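Local coordinates for lipopolysaccharide biosynthesis protein wbpB (Thermus thermophilus, PDB 3O9Z) that binds NAD and 2-oxoglutarate and probably acts as a sugar dehydrogenase in the biosynthesis of 2,3-diacetamido-2,3-dideoxy-D-mannuronic acid, at residues Y127-L132 and T267-K272; Q131-P136 and F188-A193. One frame throughout, in Å; residues are numbered along the deposited sequence.

Contact 1. Residues Y127-L132 and T267-K272; sequences YTVLQL and TEVYRK. With NAD (nicotinamide-adenine-dinucleotide), chain E.
At the exit of the Rossmann fold, where the chain leaves strand 126-128 and heads for the nicotinamide of NAD, Thr128 to Gln131 run past Val269 of helix 266-274. The contact is buried and has no hydrogen bond between the two segments; the methyls of Val269 make it. Val269 points toward the passing chain and shares its methyls out along it. With CG1 anti to its own backbone N (chi1 178°), that branch meets the earlier part of the chain: Val269 CG1 lies 3.8 Å from Val129 CA and 3.9 Å from Thr128 O. The other branch reaches further on, Val269 CG2 coming within 3.9 Å of Gln131 CA. Side chain to side chain, Val129 CG2 sits 4.1 Å from Val269 CG1, and the two valines are set roughly at right angles to each other.

On the strand side, Thr128 OG1 is hydrogen-bonded to Ser101 O, and backbone bonds tie Tyr127 and Val129 to the neighbouring strand 98-101 and its end. On the helix, Glu268 and Arg271 sit one turn apart, and the guanidinium takes the carboxylate side-on, NE to one oxygen and NH2 to the other. Tyr270 OH turns back into the nucleotide-binding domain, where it bonds His19 and Ser77.

The same piece of chain leads to Gln131, which binds NAD. A bend about the CB-CG bond turns the amide away from helix 266-274 and toward the nicotinamide carboxamide. The two amides pair in a cyclic, two-bond arrangement, each giving one N-H and accepting one, in planes not far from parallel, and both bonds are nearly straight (165° and 166°). NAD N7N donates to Gln131 OE1 at 2.9 Å, and Gln131 NE2 donates to NAD O7N at 3.0 Å.

Contact 2. Residues Q131-P136 and F188-A193; sequences QLRVHP and FFDLLA. With NAD (nicotinamide-adenine-dinucleotide), chain E.
Arg133 and Asp190 are swung together by their first torsions. Arg133 places CG anti to its carbonyl carbon (chi1 -61°) and then runs out extended from CG to NE, which carries the guanidinium across to the helix. Asp190 sets CG anti to its backbone N (chi1 -177°), and its carboxylate meets the guanidinium from the side. The grip is side-on and double. Arg133 NE donates to Asp190 OD2 at 2.8 Å along an almost straight line, in the guanidinium plane and onto the syn lone pair of that oxygen. Arg133 NH2 reaches Asp190 OD1 at 2.9 Å, also on the syn side but tilted out of both planes, consistent with the 26° between the guanidinium and carboxylate planes. Two bonds to two oxygens fix the rotation of both groups.

The bridge joins the 3-10 turn 131-134, just past the last parallel strand of the Rossmann fold, to helix 186-196 in the C-terminal alpha/beta domain of this Gfo/Idh/MocA-type oxidoreductase. Both charges are buried, with Ala287 of helix 281-294 packed against Asp190 and a further, weak hydrogen bond from Arg133 NH2 to Glu283 O. Were a leucine to stand in place of Arg133, the buried carboxylate of Asp190 would probably lose its counter-charge and both its bonds here, leaving it freer to turn.

Beside the bridge, Leu132 points toward the helix and packs on the flank of Leu191, with Leu132 CD1 4.2 Å from Leu191 CB. Leu132 also touches His187 and Phe262, both of the 2-oxoglutarate pocket. Further along the turn, His135 takes the N-cap position of helix 136-146, its ND1 bonded to the backbone N of Ser137.

In the fold
Both contacts are buried, their centres about 11 Å apart, and they start from one piece of chain sharing Gln131 and Leu132. Contact 1 sets its first half against helix 266-274 and contact 2 its second half against helix 186-196, so the segment from strand 126-128 to helix 136-146 passes between the two. Their chemistry differs: methyl packing without a hydrogen bond between the segments in contact 1, a buried ion pair with a leucine contact beside it in contact 2. They also meet directly. Val134 packs on Glu268, Val269 and Lys272, with Val134 CG2 4.0 Å from Val269 CG2, and Leu130 lies against Asp190.

Contact 1. Residues Y127-L132 and T267-K272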
loop_
_atom_site.group_PDB
_atom_site.type_symbol
_atom_site.label_atom_id
_atom_site.label_comp_id
_atom_site.label_asym_id
_atom_site.label_seq_id
_atom_site.Cartn_x
_atom_site.Cartn_y
_atom_site.Cartn_z
ATOM N N TYR A 127 -21.115 8.133 18.462
ATOM C CA TYR A 127 -21.021 7.090 19.470
ATOM C C TYR A 127 -19.830 6.156 19.355
ATOM O O TYR A 127 -19.148 6.194 18.342
ATOM C CB TYR A 127 -22.267 6.250 19.484
ATOM C CG TYR A 127 -23.510 7.091 19.710
ATOM C CD1 TYR A 127 -23.791 7.563 20.973
ATOM C CD2 TYR A 127 -24.353 7.435 18.668
ATOM C CE1 TYR A 127 -24.916 8.342 21.215
ATOM C CE2 TYR A 127 -25.513 8.201 18.902
ATOM C CZ TYR A 127 -25.770 8.644 20.187
ATOM O OH TYR A 127 -26.883 9.420 20.464
ATOM N N THR A 128 -19.527 5.422 20.422
ATOM C CA THR A 128 -18.309 4.609 20.438
ATOM C C THR A 128 -18.516 3.231 21.055
ATOM O O THR A 128 -19.443 2.950 21.821
ATOM C CB THR A 128 -17.128 5.393 21.055
ATOM O OG1 THR A 128 -15.858 4.745 20.843
ATOM C CG2 THR A 128 -17.356 5.560 22.532
ATOM N N VAL A 129 -17.646 2.293 20.677
ATOM C CA VAL A 129 -17.686 0.933 21.221
ATOM C C VAL A 129 -16.777 0.854 22.461
ATOM O O VAL A 129 -15.545 0.928 22.366
ATOM C CB VAL A 129 -17.193 -0.101 20.176
ATOM C CG1 VAL A 129 -17.174 -1.541 20.737
ATOM C CG2 VAL A 129 -18.057 -0.007 18.943
ATOM N N LEU A 130 -17.412 0.731 23.618
ATOM C CA LEU A 130 -16.683 0.529 24.871
ATOM C C LEU A 130 -17.313 -0.688 25.528
ATOM O O LEU A 130 -18.202 -0.570 26.371
ATOM C CB LEU A 130 -16.816 1.757 25.795
ATOM C CG LEU A 130 -15.983 2.930 25.288
ATOM C CD1 LEU A 130 -16.504 4.297 25.791
ATOM C CD2 LEU A 130 -14.502 2.733 25.527
ATOM N N GLN A 131 -16.953 -1.896 25.105
ATOM C CA GLN A 131 -17.727 -3.041 25.567
ATOM C C GLN A 131 -17.589 -3.337 27.040
ATOM O O GLN A 131 -18.402 -4.091 27.550
ATOM C CB GLN A 131 -17.411 -4.277 24.711
ATOM C CG GLN A 131 -16.090 -4.953 24.999
ATOM C CD GLN A 131 -14.997 -4.666 23.983
ATOM O OE1 GLN A 131 -14.195 -5.567 23.670
ATOM N NE2 GLN A 131 -14.987 -3.475 23.402
ATOM N N LEU A 132 -16.559 -2.829 27.716
ATOM C CA LEU A 132 -16.533 -3.078 29.162
ATOM C C LEU A 132 -17.750 -2.492 29.878
ATOM O O LEU A 132 -18.172 -3.000 30.932
ATOM C CB LEU A 132 -15.224 -2.580 29.781
ATOM C CG LEU A 132 -13.959 -3.326 29.359
ATOM C CD1 LEU A 132 -12.779 -2.817 30.193
ATOM C CD2 LEU A 132 -14.166 -4.796 29.546
ATOM N N THR A 267 -22.351 -6.891 19.845
ATOM C CA THR A 267 -23.745 -6.783 19.400
ATOM C C THR A 267 -24.550 -5.996 20.447
ATOM O O THR A 267 -25.330 -5.101 20.117
ATOM C CB THR A 267 -24.339 -8.174 19.188
ATOM O OG1 THR A 267 -23.684 -8.791 18.066
ATOM C CG2 THR A 267 -25.850 -8.071 18.946
ATOM N N GLU A 268 -24.245 -6.250 21.719
ATOM C CA GLU A 268 -24.847 -5.431 22.766
ATOM C C GLU A 268 -24.527 -3.931 22.758
ATOM O O GLU A 268 -25.410 -3.111 22.942
ATOM C CB GLU A 268 -24.560 -6.070 24.127
ATOM C CG GLU A 268 -25.130 -5.269 25.300
ATOM C CD GLU A 268 -26.639 -5.265 25.355
ATOM O OE1 GLU A 268 -27.284 -6.169 24.759
ATOM O OE2 GLU A 268 -27.155 -4.353 26.041
ATOM N N VAL A 269 -23.292 -3.511 22.462
ATOM C CA VAL A 269 -23.045 -2.115 22.193
ATOM C C VAL A 269 -23.936 -1.571 21.067
ATOM O O VAL A 269 -24.370 -0.436 21.118
ATOM C CB VAL A 269 -21.535 -1.925 21.902
ATOM C CG1 VAL A 269 -21.203 -0.499 21.562
ATOM C CG2 VAL A 269 -20.757 -2.379 23.147
ATOM N N TYR A 270 -24.074 -2.338 19.982
ATOM C CA TYR A 270 -24.810 -1.839 18.815
ATOM C C TYR A 270 -26.270 -1.625 19.196
ATOM O O TYR A 270 -26.867 -0.589 18.923
ATOM C CB TYR A 270 -24.740 -2.864 17.674
ATOM C CG TYR A 270 -23.667 -2.580 16.652
ATOM C CD1 TYR A 270 -24.016 -2.209 15.361
ATOM C CD2 TYR A 270 -22.323 -2.717 16.964
ATOM C CE1 TYR A 270 -23.037 -1.935 14.407
ATOM C CE2 TYR A 270 -21.348 -2.461 16.028
ATOM C CZ TYR A 270 -21.706 -2.076 14.762
ATOM O OH TYR A 270 -20.768 -1.756 13.818
ATOM N N ARG A 271 -26.792 -2.622 19.888
ATOM C CA ARG A 271 -28.166 -2.487 20.382
ATOM C C ARG A 271 -28.391 -1.251 21.257
ATOM O O ARG A 271 -29.347 -0.491 21.070
ATOM C CB ARG A 271 -28.551 -3.751 21.136
ATOM C CG ARG A 271 -30.006 -3.714 21.579
ATOM C CD ARG A 271 -30.337 -4.749 22.652
ATOM N NE ARG A 271 -29.774 -4.400 23.959
ATOM C CZ ARG A 271 -30.261 -3.466 24.775
ATOM N NH1 ARG A 271 -31.315 -2.741 24.419
ATOM N NH2 ARG A 271 -29.683 -3.236 25.948
ATOM N N LYS A 272 -27.513 -1.041 22.228
ATOM C CA LYS A 272 -27.667 0.134 23.082
ATOM C C LYS A 272 -27.601 1.413 22.284
ATOM O O LYS A 272 -28.328 2.354 22.550
ATOM C CB LYS A 272 -26.559 0.145 24.146
ATOM C CG LYS A 272 -26.718 -0.991 25.158
ATOM C CD LYS A 272 -25.882 -0.764 26.414
ATOM C CE LYS A 272 -26.079 0.622 27.025
ATOM N NZ LYS A 272 -27.139 0.640 28.086
HETATM P PA NAD E . -6.433 -4.079 11.710
HETATM O O1A NAD E . -6.650 -5.545 11.751
HETATM O O2A NAD E . -5.054 -3.461 11.432
HETATM O O5B NAD E . -7.482 -3.640 10.615
HETATM C C5B NAD E . -7.455 -2.278 10.288
HETATM C C4B NAD E . -8.180 -2.097 8.932
HETATM O O4B NAD E . -8.355 -0.689 8.625
HETATM C C3B NAD E . -7.265 -2.653 7.806
HETATM O O3B NAD E . -7.950 -3.644 7.013
HETATM C C2B NAD E . -6.835 -1.412 7.004
HETATM O O2B NAD E . -6.614 -1.644 5.606
HETATM C C1B NAD E . -8.125 -0.564 7.215
HETATM N N9A NAD E . -7.865 0.865 6.897
HETATM C C8A NAD E . -6.744 1.632 6.810
HETATM N N7A NAD E . -7.047 2.871 6.431
HETATM C C5A NAD E . -8.395 2.905 6.174
HETATM C C6A NAD E . -9.324 3.914 5.716
HETATM N N6A NAD E . -8.873 5.161 5.374
HETATM N N1A NAD E . -10.576 3.477 5.655
HETATM C C2A NAD E . -11.095 2.293 5.951
HETATM N N3A NAD E . -10.237 1.321 6.356
HETATM C C4A NAD E . -8.948 1.653 6.486
HETATM O O3 NAD E . -6.942 -3.453 13.091
HETATM P PN NAD E . -8.094 -3.865 14.064
HETATM O O1N NAD E . -7.495 -4.668 15.218
HETATM O O2N NAD E . -9.246 -4.446 13.293
HETATM O O5D NAD E . -8.463 -2.486 14.781
HETATM C C5D NAD E . -9.419 -1.732 14.078
HETATM C C4D NAD E . -10.007 -0.741 15.099
HETATM O O4D NAD E . -10.771 -1.552 16.019
HETATM C C3D NAD E . -8.994 0.071 15.919
HETATM O O3D NAD E . -9.655 1.339 16.232
HETATM C C2D NAD E . -8.928 -0.750 17.217
HETATM O O2D NAD E . -8.611 0.049 18.347
HETATM C C1D NAD E . -10.313 -1.388 17.374
HETATM N N1N NAD E . -10.290 -2.647 18.118
HETATM C C2N NAD E . -11.147 -2.833 19.099
HETATM C C3N NAD E . -11.232 -3.981 19.860
HETATM C C7N NAD E . -12.209 -3.972 20.964
HETATM O O7N NAD E . -13.205 -3.218 20.959
HETATM N N7N NAD E . -12.008 -4.917 21.875
HETATM C C4N NAD E . -10.354 -5.025 19.537
HETATM C C5N NAD E . -9.519 -4.832 18.436
HETATM C C6N NAD E . -9.492 -3.645 17.707
#

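Contact 2. Residues Q131-P136 and F188-A193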
loop_
_atom_site.group_PDB
_atom_site.type_symbol
_atom_site.label_atom_id
_atom_site.label_comp_id
_atom_site.label_asym_id
_atom_site.label_seq_id
_atom_site.Cartn_x
_atom_site.Cartn_y
_atom_site.Cartn_z
ATOM N N GLN A 131 -16.953 -1.896 25.105
ATOM C CA GLN A 131 -17.727 -3.041 25.567
ATOM C C GLN A 131 -17.589 -3.337 27.040
ATOM O O GLN A 131 -18.402 -4.091 27.550
ATOM C CB GLN A 131 -17.411 -4.277 24.711
ATOM C CG GLN A 131 -16.090 -4.953 24.999
ATOM C CD GLN A 131 -14.997 -4.666 23.983
ATOM O OE1 GLN A 131 -14.195 -5.567 23.670
ATOM N NE2 GLN A 131 -14.987 -3.475 23.402
ATOM N N LEU A 132 -16.559 -2.829 27.716
ATOM C CA LEU A 132 -16.533 -3.078 29.162
ATOM C C LEU A 132 -17.750 -2.492 29.878
ATOM O O LEU A 132 -18.172 -3.000 30.932
ATOM C CB LEU A 132 -15.224 -2.580 29.781
ATOM C CG LEU A 132 -13.959 -3.326 29.359
ATOM C CD1 LEU A 132 -12.779 -2.817 30.193
ATOM C CD2 LEU A 132 -14.166 -4.796 29.546
ATOM N N ARG A 133 -18.338 -1.439 29.312
ATOM C CA ARG A 133 -19.518 -0.838 29.957
ATOM C C ARG A 133 -20.774 -1.696 29.835
ATOM O O ARG A 133 -21.793 -1.397 30.475
ATOM C CB ARG A 133 -19.795 0.568 29.427
ATOM C CG ARG A 133 -18.667 1.536 29.674
ATOM C CD ARG A 133 -19.110 2.939 29.325
ATOM N NE ARG A 133 -18.076 3.943 29.485
ATOM C CZ ARG A 133 -18.336 5.203 29.796
ATOM N NH1 ARG A 133 -19.592 5.594 30.007
ATOM N NH2 ARG A 133 -17.352 6.085 29.881
ATOM N N VAL A 134 -20.727 -2.748 29.019
ATOM C CA VAL A 134 -21.818 -3.717 28.990
ATOM C C VAL A 134 -21.408 -5.092 29.517
ATOM O O VAL A 134 -22.149 -6.077 29.435
ATOM C CB VAL A 134 -22.478 -3.787 27.572
ATOM C CG1 VAL A 134 -22.948 -2.392 27.178
ATOM C CG2 VAL A 134 -21.477 -4.330 26.525
ATOM N N HIS A 135 -20.194 -5.193 30.054
ATOM C CA HIS A 135 -19.783 -6.466 30.622
ATOM C C HIS A 135 -20.548 -6.766 31.898
ATOM O O HIS A 135 -20.527 -5.955 32.809
ATOM C CB HIS A 135 -18.284 -6.414 30.930
ATOM C CG HIS A 135 -17.689 -7.757 31.229
ATOM N ND1 HIS A 135 -18.066 -8.518 32.313
ATOM C CD2 HIS A 135 -16.768 -8.492 30.560
ATOM C CE1 HIS A 135 -17.375 -9.648 32.321
ATOM N NE2 HIS A 135 -16.584 -9.657 31.265
ATOM N N PRO A 136 -21.270 -7.894 31.965
ATOM C CA PRO A 136 -22.129 -8.127 33.122
ATOM C C PRO A 136 -21.424 -8.085 34.480
ATOM O O PRO A 136 -22.034 -7.639 35.453
ATOM C CB PRO A 136 -22.696 -9.532 32.863
ATOM C CG PRO A 136 -22.687 -9.636 31.374
ATOM C CD PRO A 136 -21.416 -8.952 30.945
ATOM N N PHE A 188 -9.424 0.321 29.961
ATOM C CA PHE A 188 -9.455 0.441 31.414
ATOM C C PHE A 188 -9.480 1.887 31.897
ATOM O O PHE A 188 -10.082 2.113 32.964
ATOM C CB PHE A 188 -8.411 -0.445 32.123
ATOM C CG PHE A 188 -6.996 0.058 32.069
ATOM C CD1 PHE A 188 -6.092 -0.505 31.195
ATOM C CD2 PHE A 188 -6.562 1.052 32.944
ATOM C CE1 PHE A 188 -4.797 -0.063 31.136
ATOM C CE2 PHE A 188 -5.261 1.494 32.884
ATOM C CZ PHE A 188 -4.394 0.930 31.969
ATOM N N PHE A 189 -8.861 2.839 31.190
ATOM C CA PHE A 189 -9.008 4.247 31.596
ATOM C C PHE A 189 -10.499 4.582 31.554
ATOM O O PHE A 189 -11.025 5.289 32.439
ATOM C CB PHE A 189 -8.099 5.216 30.833
ATOM C CG PHE A 189 -6.649 5.004 31.139
ATOM C CD1 PHE A 189 -6.144 5.206 32.420
ATOM C CD2 PHE A 189 -5.779 4.596 30.147
ATOM C CE1 PHE A 189 -4.809 4.976 32.684
ATOM C CE2 PHE A 189 -4.443 4.413 30.412
ATOM C CZ PHE A 189 -3.955 4.554 31.683
ATOM N N ASP A 190 -11.195 4.110 30.520
ATOM C CA ASP A 190 -12.617 4.361 30.419
ATOM C C ASP A 190 -13.433 3.651 31.493
ATOM O O ASP A 190 -14.354 4.255 32.081
ATOM C CB ASP A 190 -13.105 4.031 29.005
ATOM C CG ASP A 190 -14.562 4.347 28.851
ATOM O OD1 ASP A 190 -14.853 5.548 28.620
ATOM O OD2 ASP A 190 -15.356 3.407 29.059
ATOM N N LEU A 191 -13.092 2.400 31.799
ATOM C CA LEU A 191 -13.742 1.669 32.884
ATOM C C LEU A 191 -13.608 2.454 34.185
ATOM O O LEU A 191 -14.601 2.636 34.916
ATOM C CB LEU A 191 -13.078 0.283 33.044
ATOM C CG LEU A 191 -13.513 -0.524 34.272
ATOM C CD1 LEU A 191 -15.019 -0.824 34.255
ATOM C CD2 LEU A 191 -12.688 -1.823 34.361
ATOM N N LEU A 192 -12.400 2.921 34.459
ATOM C CA LEU A 192 -12.153 3.638 35.710
ATOM C C LEU A 192 -12.870 4.977 35.751
ATOM O O LEU A 192 -13.369 5.350 36.819
ATOM C CB LEU A 192 -10.663 3.870 35.905
ATOM C CG LEU A 192 -9.874 2.568 36.114
ATOM C CD1 LEU A 192 -8.367 2.853 35.985
ATOM C CD2 LEU A 192 -10.195 1.826 37.448
ATOM N N ALA A 193 -12.949 5.704 34.638
ATOM C CA ALA A 193 -13.680 6.967 34.595
ATOM C C ALA A 193 -15.165 6.715 34.817
ATOM O O ALA A 193 -15.852 7.480 35.520
ATOM C CB ALA A 193 -13.410 7.707 33.247
HETATM P PA NAD E . -6.433 -4.079 11.710
HETATM O O1A NAD E . -6.650 -5.545 11.751
HETATM O O2A NAD E . -5.054 -3.461 11.432
HETATM O O5B NAD E . -7.482 -3.640 10.615
HETATM C C5B NAD E . -7.455 -2.278 10.288
HETATM C C4B NAD E . -8.180 -2.097 8.932
HETATM O O4B NAD E . -8.355 -0.689 8.625
HETATM C C3B NAD E . -7.265 -2.653 7.806
HETATM O O3B NAD E . -7.950 -3.644 7.013
HETATM C C2B NAD E . -6.835 -1.412 7.004
HETATM O O2B NAD E . -6.614 -1.644 5.606
HETATM C C1B NAD E . -8.125 -0.564 7.215
HETATM N N9A NAD E . -7.865 0.865 6.897
HETATM C C8A NAD E . -6.744 1.632 6.810
HETATM N N7A NAD E . -7.047 2.871 6.431
HETATM C C5A NAD E . -8.395 2.905 6.174
HETATM C C6A NAD E . -9.324 3.914 5.716
HETATM N N6A NAD E . -8.873 5.161 5.374
HETATM N N1A NAD E . -10.576 3.477 5.655
HETATM C C2A NAD E . -11.095 2.293 5.951
HETATM N N3A NAD E . -10.237 1.321 6.356
HETATM C C4A NAD E . -8.948 1.653 6.486
HETATM O O3 NAD E . -6.942 -3.453 13.091
HETATM P PN NAD E . -8.094 -3.865 14.064
HETATM O O1N NAD E . -7.495 -4.668 15.218
HETATM O O2N NAD E . -9.246 -4.446 13.293
HETATM O O5D NAD E . -8.463 -2.486 14.781
HETATM C C5D NAD E . -9.419 -1.732 14.078
HETATM C C4D NAD E . -10.007 -0.741 15.099
HETATM O O4D NAD E . -10.771 -1.552 16.019
HETATM C C3D NAD E . -8.994 0.071 15.919
HETATM O O3D NAD E . -9.655 1.339 16.232
HETATM C C2D NAD E . -8.928 -0.750 17.217
HETATM O O2D NAD E . -8.611 0.049 18.347
HETATM C C1D NAD E . -10.313 -1.388 17.374
HETATM N N1N NAD E . -10.290 -2.647 18.118
HETATM C C2N NAD E . -11.147 -2.833 19.099
HETATM C C3N NAD E . -11.232 -3.981 19.860
HETATM C C7N NAD E . -12.209 -3.972 20.964
HETATM O O7N NAD E . -13.205 -3.218 20.959
HETATM N N7N NAD E . -12.008 -4.917 21.875
HETATM C C4N NAD E . -10.354 -5.025 19.537
HETATM C C5N NAD E . -9.519 -4.832 18.436
HETATM C C6N NAD E . -9.492 -3.645 17.707
#